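Long-range contacts in ESX-1 secretion-associated protein EspB (Mycobacterium marinum, PDB 7P0Z), which probably is exported through the mycobacterial ESX-1 secretion system and assembles as a seven-subunit ring into a channel-like structure: residues Gln13-Asn18 with Ile174-Glu179; Ala48-Val53 with Leu271-Pro276; Ser164-Ile169 with His199-Ser204. One frame throughout, in Å; residues are numbered along the deposited sequence.

Interaction 1: Gln13-Asn18 with Ile174-Glu179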
# COMPACT_ATOMS: atom_id res chain seq x y z
N GLN A 13 -30.96 -26.29 -33.87
CA GLN A 13 -31.83 -26.11 -32.72
C GLN A 13 -31.63 -27.19 -31.68
O GLN A 13 -31.81 -26.94 -30.48
CB GLN A 13 -33.28 -26.13 -33.16
CG GLN A 13 -33.67 -24.94 -33.94
CD GLN A 13 -35.14 -24.89 -34.13
OE1 GLN A 13 -35.63 -24.76 -35.23
NE2 GLN A 13 -35.87 -25.03 -33.04
N GLN A 14 -31.30 -28.40 -32.10
CA GLN A 14 -31.19 -29.48 -31.14
C GLN A 14 -30.02 -29.25 -30.19
O GLN A 14 -30.11 -29.58 -29.01
CB GLN A 14 -31.05 -30.82 -31.86
CG GLN A 14 -31.39 -32.01 -31.00
CD GLN A 14 -32.69 -31.86 -30.26
OE1 GLN A 14 -33.70 -31.45 -30.81
NE2 GLN A 14 -32.68 -32.21 -29.00
N GLU A 15 -28.93 -28.67 -30.69
CA GLU A 15 -27.84 -28.31 -29.80
C GLU A 15 -28.30 -27.33 -28.74
O GLU A 15 -27.98 -27.48 -27.56
CB GLU A 15 -26.68 -27.72 -30.59
CG GLU A 15 -25.46 -27.50 -29.73
CD GLU A 15 -24.60 -26.34 -30.17
OE1 GLU A 15 -24.99 -25.18 -29.94
OE2 GLU A 15 -23.52 -26.58 -30.71
N ILE A 16 -29.07 -26.32 -29.14
CA ILE A 16 -29.53 -25.34 -28.18
C ILE A 16 -30.45 -25.98 -27.15
O ILE A 16 -30.34 -25.69 -25.96
CB ILE A 16 -30.20 -24.16 -28.90
CG1 ILE A 16 -29.32 -23.68 -30.04
CG2 ILE A 16 -30.48 -23.03 -27.95
CD1 ILE A 16 -29.90 -22.54 -30.79
N LEU A 17 -31.37 -26.83 -27.58
CA LEU A 17 -32.26 -27.45 -26.62
C LEU A 17 -31.51 -28.35 -25.65
O LEU A 17 -31.81 -28.38 -24.45
CB LEU A 17 -33.36 -28.23 -27.34
CG LEU A 17 -34.29 -27.34 -28.13
CD1 LEU A 17 -35.15 -28.16 -29.04
CD2 LEU A 17 -35.15 -26.51 -27.22
N ASN A 18 -30.54 -29.10 -26.15
CA ASN A 18 -29.75 -29.94 -25.26
C ASN A 18 -28.98 -29.10 -24.26
O ASN A 18 -28.90 -29.45 -23.08
CB ASN A 18 -28.80 -30.80 -26.06
CG ASN A 18 -29.49 -31.92 -26.77
OD1 ASN A 18 -30.61 -32.28 -26.44
ND2 ASN A 18 -28.83 -32.48 -27.74
N ILE A 174 -19.09 -22.37 -24.33
CA ILE A 174 -19.57 -21.80 -25.58
C ILE A 174 -20.21 -22.87 -26.45
O ILE A 174 -20.02 -24.07 -26.26
CB ILE A 174 -18.41 -21.13 -26.31
CG1 ILE A 174 -17.36 -22.18 -26.62
CG2 ILE A 174 -17.83 -20.02 -25.50
CD1 ILE A 174 -16.28 -21.68 -27.47
N PHE A 175 -20.97 -22.41 -27.43
CA PHE A 175 -21.65 -23.32 -28.34
C PHE A 175 -20.74 -23.72 -29.47
O PHE A 175 -19.88 -22.96 -29.90
CB PHE A 175 -22.90 -22.66 -28.90
CG PHE A 175 -23.84 -22.20 -27.86
CD1 PHE A 175 -24.64 -23.09 -27.18
CD2 PHE A 175 -23.95 -20.86 -27.56
CE1 PHE A 175 -25.50 -22.66 -26.22
CE2 PHE A 175 -24.82 -20.42 -26.59
CZ PHE A 175 -25.60 -21.32 -25.92
N GLU A 176 -20.93 -24.93 -29.97
CA GLU A 176 -20.22 -25.35 -31.17
C GLU A 176 -20.81 -24.70 -32.41
O GLU A 176 -20.14 -23.93 -33.10
CB GLU A 176 -20.28 -26.86 -31.32
CG GLU A 176 -19.65 -27.59 -30.22
CD GLU A 176 -19.96 -29.06 -30.30
OE1 GLU A 176 -21.04 -29.41 -30.80
OE2 GLU A 176 -19.11 -29.88 -29.88
N ASN A 177 -22.07 -24.99 -32.70
CA ASN A 177 -22.64 -24.69 -34.00
C ASN A 177 -23.62 -23.53 -33.98
O ASN A 177 -24.30 -23.32 -34.97
CB ASN A 177 -23.35 -25.91 -34.56
CG ASN A 177 -22.48 -27.10 -34.56
OD1 ASN A 177 -21.42 -27.09 -35.15
ND2 ASN A 177 -22.91 -28.14 -33.88
N TRP A 178 -23.71 -22.78 -32.91
CA TRP A 178 -24.66 -21.69 -32.87
C TRP A 178 -23.92 -20.37 -32.91
O TRP A 178 -22.90 -20.21 -32.25
CB TRP A 178 -25.54 -21.76 -31.64
CG TRP A 178 -26.67 -20.84 -31.73
CD1 TRP A 178 -27.25 -20.38 -32.85
CD2 TRP A 178 -27.34 -20.21 -30.65
NE1 TRP A 178 -28.25 -19.51 -32.55
CE2 TRP A 178 -28.33 -19.39 -31.19
CE3 TRP A 178 -27.20 -20.28 -29.26
CZ2 TRP A 178 -29.18 -18.64 -30.41
CZ3 TRP A 178 -28.04 -19.53 -28.49
CH2 TRP A 178 -29.02 -18.72 -29.06
N GLU A 179 -24.43 -19.43 -33.69
CA GLU A 179 -23.71 -18.19 -33.91
C GLU A 179 -24.72 -17.09 -34.17
O GLU A 179 -25.90 -17.35 -34.38
CB GLU A 179 -22.73 -18.35 -35.06
CG GLU A 179 -21.63 -17.34 -35.03
CD GLU A 179 -20.54 -17.63 -36.03
OE1 GLU A 179 -20.72 -18.56 -36.84
OE2 GLU A 179 -19.48 -16.97 -35.98

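Interaction 2: Ala48-Val53 with Leu271-Pro276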
# COMPACT_ATOMS: atom_id res chain seq x y z
N ALA A 48 -19.46 -20.90 16.40
CA ALA A 48 -20.30 -21.93 15.81
C ALA A 48 -21.57 -21.33 15.25
O ALA A 48 -22.03 -21.71 14.17
CB ALA A 48 -20.61 -23.01 16.84
N GLU A 49 -22.16 -20.38 15.96
CA GLU A 49 -23.38 -19.77 15.46
C GLU A 49 -23.11 -18.91 14.23
O GLU A 49 -23.92 -18.89 13.30
CB GLU A 49 -24.04 -18.97 16.56
CG GLU A 49 -25.08 -19.77 17.25
CD GLU A 49 -25.25 -19.37 18.67
OE1 GLU A 49 -24.84 -18.24 19.02
OE2 GLU A 49 -25.78 -20.18 19.45
N GLN A 50 -21.98 -18.21 14.21
CA GLN A 50 -21.61 -17.46 13.02
C GLN A 50 -21.47 -18.39 11.82
O GLN A 50 -21.95 -18.07 10.73
CB GLN A 50 -20.31 -16.71 13.27
CG GLN A 50 -19.80 -15.90 12.08
CD GLN A 50 -20.78 -14.86 11.60
OE1 GLN A 50 -20.95 -13.83 12.21
NE2 GLN A 50 -21.44 -15.14 10.50
N LEU A 51 -20.83 -19.54 12.01
CA LEU A 51 -20.71 -20.51 10.93
C LEU A 51 -22.06 -21.02 10.48
O LEU A 51 -22.30 -21.17 9.28
CB LEU A 51 -19.83 -21.67 11.35
CG LEU A 51 -18.34 -21.39 11.29
CD1 LEU A 51 -17.55 -22.58 11.77
CD2 LEU A 51 -17.95 -21.03 9.88
N ALA A 52 -22.94 -21.33 11.42
CA ALA A 52 -24.25 -21.82 11.03
C ALA A 52 -25.00 -20.79 10.20
O ALA A 52 -25.62 -21.13 9.18
CB ALA A 52 -25.05 -22.22 12.26
N VAL A 53 -24.94 -19.53 10.61
CA VAL A 53 -25.64 -18.49 9.88
C VAL A 53 -25.03 -18.29 8.50
O VAL A 53 -25.75 -18.13 7.51
CB VAL A 53 -25.63 -17.18 10.69
CG1 VAL A 53 -26.31 -16.10 9.93
CG2 VAL A 53 -26.37 -17.38 11.98
N LEU A 271 -15.24 -14.67 13.95
CA LEU A 271 -15.25 -15.02 12.55
C LEU A 271 -15.97 -13.98 11.71
O LEU A 271 -16.98 -13.42 12.13
CB LEU A 271 -15.90 -16.37 12.34
CG LEU A 271 -15.05 -17.47 12.96
CD1 LEU A 271 -15.72 -18.81 12.78
CD2 LEU A 271 -13.68 -17.45 12.33
N GLU A 272 -15.43 -13.72 10.54
CA GLU A 272 -16.09 -12.84 9.60
C GLU A 272 -17.38 -13.48 9.09
O GLU A 272 -17.41 -14.68 8.82
CB GLU A 272 -15.18 -12.56 8.43
CG GLU A 272 -14.04 -11.70 8.79
CD GLU A 272 -14.43 -10.25 8.82
OE1 GLU A 272 -14.44 -9.61 7.74
OE2 GLU A 272 -14.73 -9.75 9.91
N PRO A 273 -18.45 -12.73 8.96
CA PRO A 273 -19.61 -13.23 8.24
C PRO A 273 -19.32 -13.35 6.76
O PRO A 273 -18.42 -12.72 6.21
CB PRO A 273 -20.67 -12.17 8.50
CG PRO A 273 -19.91 -10.96 8.78
CD PRO A 273 -18.66 -11.36 9.45
N VAL A 274 -20.09 -14.19 6.10
CA VAL A 274 -19.95 -14.45 4.68
C VAL A 274 -21.21 -13.95 4.00
O VAL A 274 -22.27 -14.54 4.20
CB VAL A 274 -19.74 -15.94 4.40
CG1 VAL A 274 -19.60 -16.19 2.92
CG2 VAL A 274 -18.53 -16.43 5.12
N ASN A 275 -21.11 -12.90 3.20
CA ASN A 275 -22.30 -12.50 2.45
C ASN A 275 -22.14 -12.79 0.98
O ASN A 275 -21.27 -12.21 0.31
CB ASN A 275 -22.70 -11.04 2.66
CG ASN A 275 -21.64 -10.09 2.32
OD1 ASN A 275 -20.50 -10.45 2.08
ND2 ASN A 275 -22.03 -8.84 2.17
N PRO A 276 -22.96 -13.66 0.44
CA PRO A 276 -22.87 -14.01 -0.97
C PRO A 276 -23.48 -12.92 -1.83
O PRO A 276 -24.52 -12.36 -1.48
CB PRO A 276 -23.70 -15.29 -1.07
CG PRO A 276 -24.02 -15.67 0.33
CD PRO A 276 -23.99 -14.45 1.13

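Interaction 3: Ser164-Ile169 with His199-Ser204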
# COMPACT_ATOMS: atom_id res chain seq x y z
N SER A 164 -17.06 -29.72 -6.06
CA SER A 164 -18.08 -30.19 -6.97
C SER A 164 -18.74 -29.04 -7.72
O SER A 164 -19.20 -29.24 -8.84
CB SER A 164 -19.09 -31.03 -6.21
OG SER A 164 -19.74 -30.27 -5.23
N LEU A 165 -18.78 -27.85 -7.15
CA LEU A 165 -19.18 -26.69 -7.93
C LEU A 165 -18.16 -26.39 -9.01
O LEU A 165 -18.53 -26.13 -10.16
CB LEU A 165 -19.35 -25.47 -7.04
CG LEU A 165 -20.55 -25.33 -6.13
CD1 LEU A 165 -20.48 -23.98 -5.45
CD2 LEU A 165 -21.82 -25.48 -6.91
N GLN A 166 -16.88 -26.42 -8.66
CA GLN A 166 -15.86 -26.17 -9.67
C GLN A 166 -15.91 -27.18 -10.81
O GLN A 166 -15.58 -26.83 -11.94
CB GLN A 166 -14.49 -26.19 -9.03
CG GLN A 166 -14.05 -24.87 -8.53
CD GLN A 166 -12.84 -24.95 -7.64
OE1 GLN A 166 -11.84 -24.33 -7.91
NE2 GLN A 166 -12.95 -25.68 -6.55
N ARG A 167 -16.32 -28.40 -10.54
CA ARG A 167 -16.36 -29.37 -11.62
C ARG A 167 -17.56 -29.19 -12.52
O ARG A 167 -17.68 -29.92 -13.50
CB ARG A 167 -16.43 -30.79 -11.11
CG ARG A 167 -15.27 -31.23 -10.37
CD ARG A 167 -15.50 -32.64 -10.00
NE ARG A 167 -14.42 -33.07 -9.15
CZ ARG A 167 -14.49 -33.02 -7.83
NH1 ARG A 167 -15.61 -32.63 -7.26
NH2 ARG A 167 -13.47 -33.40 -7.10
N ASP A 168 -18.46 -28.29 -12.21
CA ASP A 168 -19.74 -28.25 -12.89
C ASP A 168 -19.94 -26.99 -13.71
O ASP A 168 -21.06 -26.55 -13.90
CB ASP A 168 -20.87 -28.41 -11.88
CG ASP A 168 -22.04 -29.13 -12.45
OD1 ASP A 168 -21.96 -29.55 -13.61
OD2 ASP A 168 -23.05 -29.28 -11.74
N ILE A 169 -18.87 -26.42 -14.24
CA ILE A 169 -19.00 -25.26 -15.10
C ILE A 169 -18.93 -25.63 -16.57
O ILE A 169 -18.95 -24.74 -17.42
CB ILE A 169 -17.95 -24.19 -14.75
CG1 ILE A 169 -16.55 -24.75 -14.92
CG2 ILE A 169 -18.17 -23.68 -13.36
CD1 ILE A 169 -15.53 -23.70 -15.03
N HIS A 199 -17.38 -17.73 -7.88
CA HIS A 199 -17.36 -16.94 -6.66
C HIS A 199 -18.03 -17.68 -5.51
O HIS A 199 -17.58 -17.63 -4.37
CB HIS A 199 -18.02 -15.59 -6.91
CG HIS A 199 -17.83 -14.62 -5.79
ND1 HIS A 199 -18.74 -14.48 -4.77
CD2 HIS A 199 -16.82 -13.78 -5.51
CE1 HIS A 199 -18.30 -13.58 -3.91
NE2 HIS A 199 -17.14 -13.14 -4.34
N MET A 200 -19.12 -18.39 -5.80
CA MET A 200 -19.81 -19.13 -4.76
C MET A 200 -18.96 -20.29 -4.26
O MET A 200 -18.97 -20.61 -3.07
CB MET A 200 -21.14 -19.65 -5.28
CG MET A 200 -22.16 -18.57 -5.51
SD MET A 200 -22.47 -17.54 -4.07
CE MET A 200 -23.72 -18.52 -3.28
N ALA A 201 -18.23 -20.93 -5.16
CA ALA A 201 -17.32 -21.98 -4.74
C ALA A 201 -16.23 -21.43 -3.86
O ALA A 201 -15.83 -22.05 -2.87
CB ALA A 201 -16.72 -22.67 -5.96
N LYS A 202 -15.73 -20.25 -4.20
CA LYS A 202 -14.72 -19.61 -3.38
C LYS A 202 -15.25 -19.30 -1.99
O LYS A 202 -14.55 -19.44 -0.99
CB LYS A 202 -14.25 -18.36 -4.09
CG LYS A 202 -13.08 -17.72 -3.52
CD LYS A 202 -12.72 -16.55 -4.36
CE LYS A 202 -12.10 -16.98 -5.68
NZ LYS A 202 -10.73 -17.53 -5.53
N LEU A 203 -16.51 -18.87 -1.90
CA LEU A 203 -17.11 -18.63 -0.60
C LEU A 203 -17.27 -19.92 0.19
O LEU A 203 -17.06 -19.94 1.40
CB LEU A 203 -18.46 -17.95 -0.78
CG LEU A 203 -18.38 -16.52 -1.28
CD1 LEU A 203 -19.77 -15.93 -1.37
CD2 LEU A 203 -17.49 -15.69 -0.40
N SER A 204 -17.67 -20.99 -0.48
CA SER A 204 -17.72 -22.29 0.19
C SER A 204 -16.36 -22.68 0.73
O SER A 204 -16.25 -23.20 1.85
CB SER A 204 -18.21 -23.35 -0.78
OG SER A 204 -19.39 -22.94 -1.42

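Interaction 1: Gln13-Asn18 with Ile174-Glu179
E15 reaches from helix 13-23 into the bend of segment 174-179 and supplies all the cross-segment hydrogen bonding through one carboxylate oxygen. Its CG lies anti to the backbone N (chi1 -173°) and the chain stays extended beyond it, which carries the carboxylate up to two consecutive backbone N-H groups. N177 N donates to E15 OE2 at 2.9 Å (N-H...O 169°), on the syn side but somewhat out of the carboxylate plane. The second donor, E176 N, is only a weak partner at 3.2 Å from E15 OE2. The straight bond from N177 carries most of the hold, the weak one from E176 adding to it. E176 OE1 stands 3.8 Å from E15 OE2, a like-charge approach that the two N-H groups presumably offset in part. The other carboxylate oxygen, E15 OE1, comes within 3.4 Å of F175 CB, approaching the phenyl ring obliquely.

The loop between helices 149-166 and 181-224 carries the W-x-G motif of the EsxAB clan, and W178 is its tryptophan. W178 NE1 hydrogen-bonds the hydroxyl of Y83, consistent with the pairing of W-x-G and Y-x-x-x-D/E elements in the composite secretion signal of this family.

The apolar part of the contact is a CH-pi interaction. I16 CD1 sits over one face of the indole, 3.5 Å from the centroid of the five-membered ring of W178 and 15° off its normal. In turn, W178 CE3 lies 3.6 Å above the ring plane of F175, toward the rim. A79 and L76 of helix 42-81 back W178 and F175 respectively.

Interaction 2: Ala48-Val53 with Leu271-Pro276
Q50 and L271 cross obliquely, the glutamine of helix 42-81 leaning over the chain that follows helix 244-268. Along Q50, CG takes the L271 end and the amide the P273 end: CG lies 3.8 Å from the carbonyl oxygen L271 O and 3.9 Å from L271 CB. The bend at chi2 (58°) brings the amide to the chain, with CD-NE2 running along it and Q50 NE2 3.5 Å from P273 CA. P273 CB follows at 3.7 Å from Q50 NE2, and the Q50 and P273 side chains again meet at a slant. This is van der Waals packing, because no hydrogen bond joins the two segments.

The polar end of Q50 is engaged by other partners. NE2 donates to OE1 of Q166 in the third subunit and, weakly, to the hydroxyl of S54 one turn further along its own helix; OE1 also has a hydrogen-bonding partner outside the two segments. The amide thus touches P273 and at the same time bonds to the third subunit.

Beside this pair, a methyl of L271, CD1, meets the branch carbon L51 CG at 4.0 Å. L271 further packs on M214 of helix 181-224 and on A47.

The backbone of 271-276 has bonds of its own: E272 O accepts from Q210 NE2, and V274 N hydrogen-bonds S54 OG, the same hydroxyl that Q50 NE2 approaches weakly. With phi/psi of -67°/139° at E272, the chain enters its proline-bearing run in a polyproline-II-like conformation. The arrangement is that of an irregular, proline-rich C-terminal tail laid lengthwise on a helical bundle, here along the long PE-domain helix and beside a neighbouring copy of EspB.

Interaction 3: Ser164-Ile169 with His199-Ser204
L165 sets its isobutyl group against the backbone of A201, its CD1 3.8 Å from A201 N. The beta carbons meet as well, L165 CB to A201 CB at 4.0 Å, and L165 CD1 lies 4.3 Å from S204 OG. With CG anti to the carbonyl carbon (chi1 -74°), the L165 branch is directed over the M200-A201 peptide. Next to it, Q166 contributes only its stem, CG lying 4.3 Å from A201 CB; L198, further back on helix 181-224, also packs on Q166.

The small alanine side chain lets the two backbones come close, L165 CA and A201 CA being 6.0 Å apart. One layer out, S204 OG is turned back onto its own helix and donates to M200 O at 2.9 Å, while S204 N reaches that oxygen from the opposite face of the carbonyl plane. This occupies the hydroxyl beside an apolar methyl. W158 and F161 of helix 149-166 cover S204, and N162 packs on A201.

Helices 149-166 and 181-224 run antiparallel here, and this close pairing is that of the PPE-domain helical hairpin, the fold characteristic of the EsxAB (WXG100-like) clan.

The three contacts are spread along an elongated bundle: the centre of interaction 1 lies 36 Å from the centre of the chain, those of interactions 2 and 3 8 and 12 Å. Interactions 2 and 3 touch, P276 CA meeting L203 CD1 at 3.7 Å, so the tail joins the PPE hairpin. Interaction 1 lies apart, nearest atoms about 7 Å from interaction 3 and about 25 Å from interaction 2, near the bundle end where the probable secretion-signal elements meet. Residues 48-53 and 271-276 of one copy pack on 164-169 of the next, so interactions 2 and 3 face each other across a subunit boundary that interaction 1 reaches weakly through R67 and R71 of the second subunit.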